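Local coordinates for protein lysyl oxidase (Pichia pastoris, PDB 1W7C) that probably oxidises primary amines, including peptidyl lysine, to aldehydes, using a copper ion and a topaquinone cofactor in each subunit, at residues A[45-57]-A[129-141]. Numbering follows the deposited sequence.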
ATOM      1  N   VAL A  45      30.789 -17.269  30.358  1.00 24.23           N
ATOM      2  CA  VAL A  45      30.742 -15.891  29.923  1.00 27.58           C
ATOM      3  C   VAL A  45      30.776 -14.937  31.114  1.00 25.99           C
ATOM      4  O   VAL A  45      31.394 -13.868  31.043  1.00 25.78           O
ATOM      5  CB  VAL A  45      29.502 -15.669  29.049  1.00 35.22           C
ATOM      6  CG1 VAL A  45      29.321 -14.186  28.749  1.00 27.52           C
ATOM      7  CG2 VAL A  45      29.628 -16.511  27.717  1.00 36.04           C
ATOM      8  N   THR A  46      30.138 -15.329  32.215  1.00 28.96           N
ATOM      9  CA  THR A  46      30.119 -14.493  33.425  1.00 30.38           C
ATOM     10  C   THR A  46      31.496 -14.336  34.107  1.00 30.55           C
ATOM     11  O   THR A  46      31.660 -13.469  34.958  1.00 32.09           O
ATOM     12  CB  THR A  46      29.067 -15.002  34.450  1.00 38.44           C
ATOM     13  OG1 THR A  46      29.193 -16.420  34.657  1.00 38.53           O
ATOM     14  CG2 THR A  46      27.640 -14.804  33.916  1.00 48.10           C
ATOM     15  N   LYS A  47      32.473 -15.154  33.715  1.00 28.22           N
ATOM     16  CA  LYS A  47      33.826 -15.082  34.261  1.00 28.85           C
ATOM     17  C   LYS A  47      34.880 -14.691  33.221  1.00 27.65           C
ATOM     18  O   LYS A  47      36.063 -14.651  33.517  1.00 28.84           O
ATOM     19  CB  LYS A  47      34.189 -16.445  34.875  1.00 29.99           C
ATOM     20  CG  LYS A  47      33.251 -16.876  36.013  1.00 38.06           C
ATOM     21  CD  LYS A  47      33.559 -18.275  36.507  1.00 42.51           C
ATOM     22  CE  LYS A  47      32.606 -18.716  37.627  1.00 59.30           C
ATOM     23  NZ  LYS A  47      32.766 -20.165  37.940  1.00 48.36           N
ATOM     24  N   ALA A  48      34.423 -14.374  32.014  1.00 22.93           N
ATOM     25  CA  ALA A  48      35.270 -14.195  30.862  1.00 22.98           C
ATOM     26  C   ALA A  48      35.744 -12.752  30.694  1.00 25.43           C
ATOM     27  O   ALA A  48      35.084 -11.803  31.120  1.00 25.37           O
ATOM     28  CB  ALA A  48      34.535 -14.666  29.590  1.00 23.15           C
ATOM     29  N   ASP A  49      36.901 -12.608  30.062  1.00 23.85           N
ATOM     30  CA  ASP A  49      37.404 -11.316  29.615  1.00 25.41           C
ATOM     31  C   ASP A  49      38.024 -11.485  28.221  1.00 23.12           C
ATOM     32  O   ASP A  49      37.876 -12.535  27.608  1.00 22.73           O
ATOM     33  CB  ASP A  49      38.364 -10.698  30.665  1.00 27.26           C
ATOM     34  CG  ASP A  49      39.639 -11.483  30.871  1.00 30.85           C
ATOM     35  OD1 ASP A  49      40.089 -12.236  29.986  1.00 25.69           O
ATOM     36  OD2 ASP A  49      40.299 -11.354  31.915  1.00 44.56           O
ATOM     37  N   PHE A  50      38.710 -10.458  27.725  1.00 21.84           N
ATOM     38  CA  PHE A  50      39.246 -10.479  26.367  1.00 21.11           C
ATOM     39  C   PHE A  50      40.367 -11.510  26.154  1.00 21.74           C
ATOM     40  O   PHE A  50      40.815 -11.719  25.016  1.00 22.31           O
ATOM     41  CB  PHE A  50      39.806  -9.099  25.983  1.00 22.59           C
ATOM     42  CG  PHE A  50      38.791  -7.970  25.913  1.00 21.17           C
ATOM     43  CD1 PHE A  50      39.193  -6.686  26.260  1.00 22.07           C
ATOM     44  CD2 PHE A  50      37.491  -8.144  25.447  1.00 21.40           C
ATOM     45  CE1 PHE A  50      38.319  -5.604  26.182  1.00 22.26           C
ATOM     46  CE2 PHE A  50      36.602  -7.066  25.367  1.00 20.66           C
ATOM     47  CZ  PHE A  50      37.031  -5.791  25.703  1.00 21.89           C
ATOM     48  N   PHE A  51      40.828 -12.140  27.233  1.00 22.79           N
ATOM     49  CA  PHE A  51      41.919 -13.102  27.150  1.00 27.27           C
ATOM     50  C   PHE A  51      41.442 -14.531  27.400  1.00 24.23           C
ATOM     51  O   PHE A  51      42.231 -15.484  27.347  1.00 26.64           O
ATOM     52  CB  PHE A  51      43.026 -12.694  28.121  1.00 23.48           C
ATOM     53  CG  PHE A  51      43.601 -11.342  27.810  1.00 24.12           C
ATOM     54  CD1 PHE A  51      43.113 -10.211  28.455  1.00 28.17           C
ATOM     55  CD2 PHE A  51      44.561 -11.180  26.804  1.00 23.79           C
ATOM     56  CE1 PHE A  51      43.609  -8.956  28.166  1.00 25.36           C
ATOM     57  CE2 PHE A  51      45.044  -9.919  26.482  1.00 25.84           C
ATOM     58  CZ  PHE A  51      44.578  -8.804  27.168  1.00 24.33           C
ATOM     59  N   SER A  52      40.136 -14.668  27.665  1.00 21.62           N
ATOM     60  CA  SER A  52      39.488 -15.968  27.790  1.00 21.60           C
ATOM     61  C   SER A  52      39.055 -16.506  26.440  1.00 21.78           C
ATOM     62  O   SER A  52      39.060 -15.788  25.440  1.00 21.49           O
ATOM     63  CB  SER A  52      38.210 -15.867  28.635  1.00 22.94           C
ATOM     64  OG  SER A  52      38.363 -15.162  29.836  1.00 25.21           O
ATOM     65  N   ASN A  53      38.633 -17.764  26.434  1.00 20.45           N
ATOM     66  CA  ASN A  53      37.824 -18.303  25.339  1.00 22.47           C
ATOM     67  C   ASN A  53      36.433 -18.520  25.861  1.00 20.01           C
ATOM     68  O   ASN A  53      36.268 -18.988  26.986  1.00 21.93           O
ATOM     69  CB  ASN A  53      38.335 -19.657  24.837  1.00 20.64           C
ATOM     70  CG  ASN A  53      39.828 -19.690  24.615  1.00 21.97           C
ATOM     71  OD1 ASN A  53      40.416 -18.753  24.082  1.00 21.11           O
ATOM     72  ND2 ASN A  53      40.454 -20.815  24.989  1.00 22.24           N
ATOM     73  N   TYR A  54      35.430 -18.215  25.053  1.00 18.46           N
ATOM     74  CA  TYR A  54      34.051 -18.455  25.461  1.00 18.35           C
ATOM     75  C   TYR A  54      33.145 -18.618  24.264  1.00 20.12           C
ATOM     76  O   TYR A  54      33.434 -18.142  23.186  1.00 20.48           O
ATOM     77  CB  TYR A  54      33.526 -17.350  26.363  1.00 19.24           C
ATOM     78  CG  TYR A  54      33.651 -15.944  25.816  1.00 20.29           C
ATOM     79  CD1 TYR A  54      32.651 -15.378  25.058  1.00 20.72           C
ATOM     80  CD2 TYR A  54      34.771 -15.181  26.090  1.00 20.01           C
ATOM     81  CE1 TYR A  54      32.758 -14.077  24.579  1.00 20.76           C
ATOM     82  CE2 TYR A  54      34.915 -13.874  25.599  1.00 20.31           C
ATOM     83  CZ  TYR A  54      33.902 -13.328  24.861  1.00 19.63           C
ATOM     84  OH  TYR A  54      34.065 -12.041  24.398  1.00 20.54           O
ATOM     85  N   VAL A  55      32.035 -19.312  24.470  1.00 18.75           N
ATOM     86  CA  VAL A  55      31.107 -19.575  23.383  1.00 19.66           C
ATOM     87  C   VAL A  55      30.025 -18.480  23.300  1.00 18.69           C
ATOM     88  O   VAL A  55      29.366 -18.152  24.303  1.00 23.02           O
ATOM     89  CB  VAL A  55      30.441 -20.971  23.568  1.00 22.26           C
ATOM     90  CG1 VAL A  55      29.435 -21.283  22.450  1.00 22.99           C
ATOM     91  CG2 VAL A  55      31.504 -22.057  23.615  1.00 24.62           C
ATOM     92  N   LEU A  56      29.805 -17.960  22.102  1.00 18.33           N
ATOM     93  CA  LEU A  56      28.711 -17.001  21.895  1.00 18.13           C
ATOM     94  C   LEU A  56      27.419 -17.657  21.428  1.00 16.56           C
ATOM     95  O   LEU A  56      26.383 -17.508  22.064  1.00 18.52           O
ATOM     96  CB  LEU A  56      29.090 -15.902  20.884  1.00 22.16           C
ATOM     97  CG  LEU A  56      30.017 -14.800  21.315  1.00 23.73           C
ATOM     98  CD1 LEU A  56      31.448 -15.286  21.253  1.00 28.59           C
ATOM     99  CD2 LEU A  56      29.804 -13.579  20.406  1.00 37.56           C
ATOM    100  N   TRP A  57      27.518 -18.340  20.283  1.00 17.61           N
ATOM    101  CA  TRP A  57      26.354 -18.802  19.530  1.00 17.05           C
ATOM    102  C   TRP A  57      26.506 -20.260  19.106  1.00 16.10           C
ATOM    103  O   TRP A  57      27.622 -20.722  18.831  1.00 17.54           O
ATOM    104  CB  TRP A  57      26.164 -17.932  18.287  1.00 16.31           C
ATOM    105  CG  TRP A  57      25.817 -16.525  18.615  1.00 15.81           C
ATOM    106  CD1 TRP A  57      24.998 -16.086  19.627  1.00 17.76           C
ATOM    107  CD2 TRP A  57      26.317 -15.356  17.970  1.00 18.50           C
ATOM    108  NE1 TRP A  57      24.947 -14.715  19.624  1.00 18.36           N
ATOM    109  CE2 TRP A  57      25.736 -14.244  18.609  1.00 18.05           C
ATOM    110  CE3 TRP A  57      27.191 -15.131  16.889  1.00 20.54           C
ATOM    111  CZ2 TRP A  57      26.023 -12.924  18.236  1.00 21.83           C
ATOM    112  CZ3 TRP A  57      27.472 -13.817  16.513  1.00 20.92           C
ATOM    113  CH2 TRP A  57      26.886 -12.733  17.183  1.00 22.53           C
ATOM    114  N   PHE A 129      39.747  -9.263  16.715  1.00 19.38           N
ATOM    115  CA  PHE A 129      39.245  -8.538  17.867  1.00 19.92           C
ATOM    116  C   PHE A 129      38.853  -7.091  17.535  1.00 18.77           C
ATOM    117  O   PHE A 129      37.804  -6.624  17.961  1.00 18.44           O
ATOM    118  CB  PHE A 129      40.304  -8.531  18.979  1.00 19.69           C
ATOM    119  CG  PHE A 129      39.854  -7.800  20.217  1.00 20.41           C
ATOM    120  CD1 PHE A 129      39.066  -8.441  21.166  1.00 22.72           C
ATOM    121  CD2 PHE A 129      40.204  -6.463  20.423  1.00 18.71           C
ATOM    122  CE1 PHE A 129      38.647  -7.784  22.275  1.00 22.16           C
ATOM    123  CE2 PHE A 129      39.788  -5.808  21.552  1.00 22.86           C
ATOM    124  CZ  PHE A 129      39.007  -6.467  22.478  1.00 22.13           C
ATOM    125  N   GLU A 130      39.722  -6.363  16.828  1.00 19.20           N
ATOM    126  CA  GLU A 130      39.466  -4.944  16.565  1.00 19.46           C
ATOM    127  C   GLU A 130      38.126  -4.683  15.887  1.00 18.61           C
ATOM    128  O   GLU A 130      37.537  -3.648  16.145  1.00 19.73           O
ATOM    129  CB  GLU A 130      40.569  -4.273  15.762  1.00 20.35           C
ATOM    130  CG  GLU A 130      41.900  -4.119  16.501  1.00 20.24           C
ATOM    131  CD  GLU A 130      41.779  -3.522  17.904  1.00 20.13           C
ATOM    132  OE1 GLU A 130      42.426  -4.038  18.827  1.00 25.77           O
ATOM    133  OE2 GLU A 130      41.081  -2.495  18.074  1.00 22.03           O
ATOM    134  N   VAL A 131      37.674  -5.613  15.043  1.00 17.58           N
ATOM    135  CA  VAL A 131      36.417  -5.480  14.298  1.00 16.79           C
ATOM    136  C   VAL A 131      35.388  -6.504  14.812  1.00 17.32           C
ATOM    137  O   VAL A 131      34.452  -6.895  14.120  1.00 17.84           O
ATOM    138  CB  VAL A 131      36.627  -5.609  12.766  1.00 17.86           C
ATOM    139  CG1 VAL A 131      37.441  -4.461  12.228  1.00 18.53           C
ATOM    140  CG2 VAL A 131      37.242  -6.937  12.374  1.00 19.77           C
ATOM    141  N   GLY A 132      35.555  -6.896  16.055  1.00 16.64           N
ATOM    142  CA  GLY A 132      34.797  -7.962  16.646  1.00 18.22           C
ATOM    143  C   GLY A 132      33.331  -7.603  16.913  1.00 15.77           C
ATOM    144  O   GLY A 132      32.885  -6.459  16.752  1.00 19.04           O
ATOM    145  N   HIS A 133      32.569  -8.606  17.306  1.00 16.71           N
ATOM    146  CA  HIS A 133      31.190  -8.411  17.727  1.00 18.00           C
ATOM    147  C   HIS A 133      31.160  -7.597  19.012  1.00 17.98           C
ATOM    148  O   HIS A 133      31.975  -7.811  19.938  1.00 18.26           O
ATOM    149  CB  HIS A 133      30.530  -9.762  17.957  1.00 18.06           C
ATOM    150  CG  HIS A 133      29.079  -9.674  18.287  1.00 15.99           C
ATOM    151  ND1 HIS A 133      28.160  -9.110  17.441  1.00 19.99           N
ATOM    152  CD2 HIS A 133      28.400 -10.025  19.400  1.00 17.89           C
ATOM    153  CE1 HIS A 133      26.966  -9.153  18.007  1.00 20.44           C
ATOM    154  NE2 HIS A 133      27.094  -9.663  19.212  1.00 19.60           N
ATOM    155  N   LEU A 134      30.211  -6.681  19.091  1.00 16.88           N
ATOM    156  CA  LEU A 134      29.950  -5.947  20.319  1.00 18.21           C
ATOM    157  C   LEU A 134      29.184  -6.858  21.264  1.00 18.53           C
ATOM    158  O   LEU A 134      27.956  -6.811  21.358  1.00 18.38           O
ATOM    159  CB  LEU A 134      29.161  -4.672  20.016  1.00 18.93           C
ATOM    160  CG  LEU A 134      28.862  -3.761  21.210  1.00 17.34           C
ATOM    161  CD1 LEU A 134      30.140  -3.317  21.934  1.00 21.24           C
ATOM    162  CD2 LEU A 134      28.048  -2.538  20.760  1.00 20.58           C
ATOM    163  N   ASP A 135      29.946  -7.723  21.916  1.00 17.64           N
ATOM    164  CA  ASP A 135      29.394  -8.771  22.724  1.00 17.46           C
ATOM    165  C   ASP A 135      29.305  -8.315  24.176  1.00 17.94           C
ATOM    166  O   ASP A 135      29.650  -7.181  24.506  1.00 19.31           O
ATOM    167  CB  ASP A 135      30.133 -10.115  22.554  1.00 18.06           C
ATOM    168  CG  ASP A 135      31.494 -10.146  23.155  1.00 20.16           C
ATOM    169  OD1 ASP A 135      32.061 -11.276  23.124  1.00 24.21           O
ATOM    170  OD2 ASP A 135      32.101  -9.126  23.582  1.00 19.72           O
ATOM    171  N   ARG A 136      28.842  -9.195  25.046  1.00 19.25           N
ATOM    172  CA  ARG A 136      28.608  -8.831  26.449  1.00 20.18           C
ATOM    173  C   ARG A 136      29.911  -8.365  27.097  1.00 20.84           C
ATOM    174  O   ARG A 136      29.913  -7.444  27.908  1.00 20.83           O
ATOM    175  CB  ARG A 136      28.029  -9.990  27.236  1.00 20.97           C
ATOM    176  CG  ARG A 136      26.596 -10.244  26.906  1.00 26.54           C
ATOM    177  CD  ARG A 136      25.928 -11.276  27.760  1.00 32.49           C
ATOM    178  NE  ARG A 136      24.535 -11.399  27.350  1.00 39.17           N
ATOM    179  CZ  ARG A 136      23.726 -12.374  27.713  1.00 45.54           C
ATOM    180  NH1 ARG A 136      24.135 -13.322  28.546  1.00 48.72           N
ATOM    181  NH2 ARG A 136      22.477 -12.376  27.263  1.00 47.14           N
ATOM    182  N   ILE A 137      31.004  -9.013  26.732  1.00 19.62           N
ATOM    183  CA  ILE A 137      32.326  -8.721  27.315  1.00 20.20           C
ATOM    184  C   ILE A 137      32.835  -7.343  26.872  1.00 19.98           C
ATOM    185  O   ILE A 137      33.260  -6.528  27.702  1.00 20.30           O
ATOM    186  CB  ILE A 137      33.318  -9.866  26.962  1.00 21.17           C
ATOM    187  CG1 ILE A 137      32.822 -11.230  27.495  1.00 26.03           C
ATOM    188  CG2 ILE A 137      34.713  -9.541  27.496  1.00 24.68           C
ATOM    189  CD1 ILE A 137      32.359 -11.209  28.907  1.00 33.69           C
ATOM    190  N   LYS A 138      32.747  -7.058  25.577  1.00 18.28           N
ATOM    191  CA  LYS A 138      33.172  -5.757  25.071  1.00 18.46           C
ATOM    192  C   LYS A 138      32.257  -4.633  25.555  1.00 17.27           C
ATOM    193  O   LYS A 138      32.751  -3.549  25.870  1.00 19.58           O
ATOM    194  CB  LYS A 138      33.272  -5.748  23.546  1.00 19.38           C
ATOM    195  CG  LYS A 138      33.873  -4.477  22.985  1.00 19.01           C
ATOM    196  CD  LYS A 138      34.466  -4.691  21.609  1.00 19.67           C
ATOM    197  CE  LYS A 138      35.884  -5.247  21.673  1.00 19.67           C
ATOM    198  NZ  LYS A 138      36.407  -5.744  20.349  1.00 21.87           N
ATOM    199  N   SER A 139      30.948  -4.875  25.607  1.00 18.21           N
ATOM    200  CA  SER A 139      30.003  -3.875  26.147  1.00 19.04           C
ATOM    201  C   SER A 139      30.342  -3.509  27.587  1.00 19.35           C
ATOM    202  O   SER A 139      30.331  -2.336  27.962  1.00 21.00           O
ATOM    203  CB  SER A 139      28.578  -4.402  26.068  1.00 20.59           C
ATOM    204  OG  SER A 139      28.206  -4.435  24.716  1.00 23.04           O
ATOM    205  N   ALA A 140      30.651  -4.516  28.386  1.00 20.50           N
ATOM    206  CA  ALA A 140      30.972  -4.292  29.792  1.00 23.08           C
ATOM    207  C   ALA A 140      32.279  -3.512  29.947  1.00 20.70           C
ATOM    208  O   ALA A 140      32.374  -2.618  30.776  1.00 23.31           O
ATOM    209  CB  ALA A 140      31.053  -5.623  30.557  1.00 23.16           C
ATOM    210  N   ALA A 141      33.268  -3.831  29.122  1.00 19.81           N
ATOM    211  CA  ALA A 141      34.550  -3.126  29.140  1.00 20.92           C
ATOM    212  C   ALA A 141      34.361  -1.648  28.774  1.00 20.74           C
ATOM    213  O   ALA A 141      34.943  -0.759  29.395  1.00 20.35           O
ATOM    214  CB  ALA A 141      35.533  -3.772  28.199  1.00 21.48           C
TER
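The carboxylate of D135 is held at both oxygens. Y54 donates its hydroxyl to OD1 in a very short bond, OH to OD1 2.5 Å. OD1 meets the tyrosine ring edge-on, the ring and carboxylate planes being tilted apart. OD2 accepts from K138 N at 2.9 Å, with an N-H…O angle of 167°. D135 is the N-cap residue of helix 136-150, and this is its capping bond. Its CG sits between the backbone N and the carbonyl carbon (chi1 71°), which lets the carboxylate reach both donors.

I137, in the first turn of the helix, lies against the loop before strand 53-61. Its CG1 rests on Y54 CZ at 3.5 Å, CG2 meets F50, and CD1 reaches A48 CB at 4.1 Å. F50 lies alongside the helix, its ring edge at K138 CA. One face takes the edge of F129 in a T-shaped stack, planes at 76°. F50 CZ touches A141 CB at 3.5 Å.

Further along the strand, W57 turns the edge of its six-membered ring to the face of H133, centroids 4.8 Å apart. W57 NE1 is hydrogen-bonded to E388 OE1. L56 CD2 bridges H133 and D135, 4.0 Å from H133 CD2.

The contact thus joins the antiparallel sheet containing strand 53-61, and the loop leading into it, to the start of helix 136-150. The short bond and helix N-terminus would probably stabilise D135 as an anion.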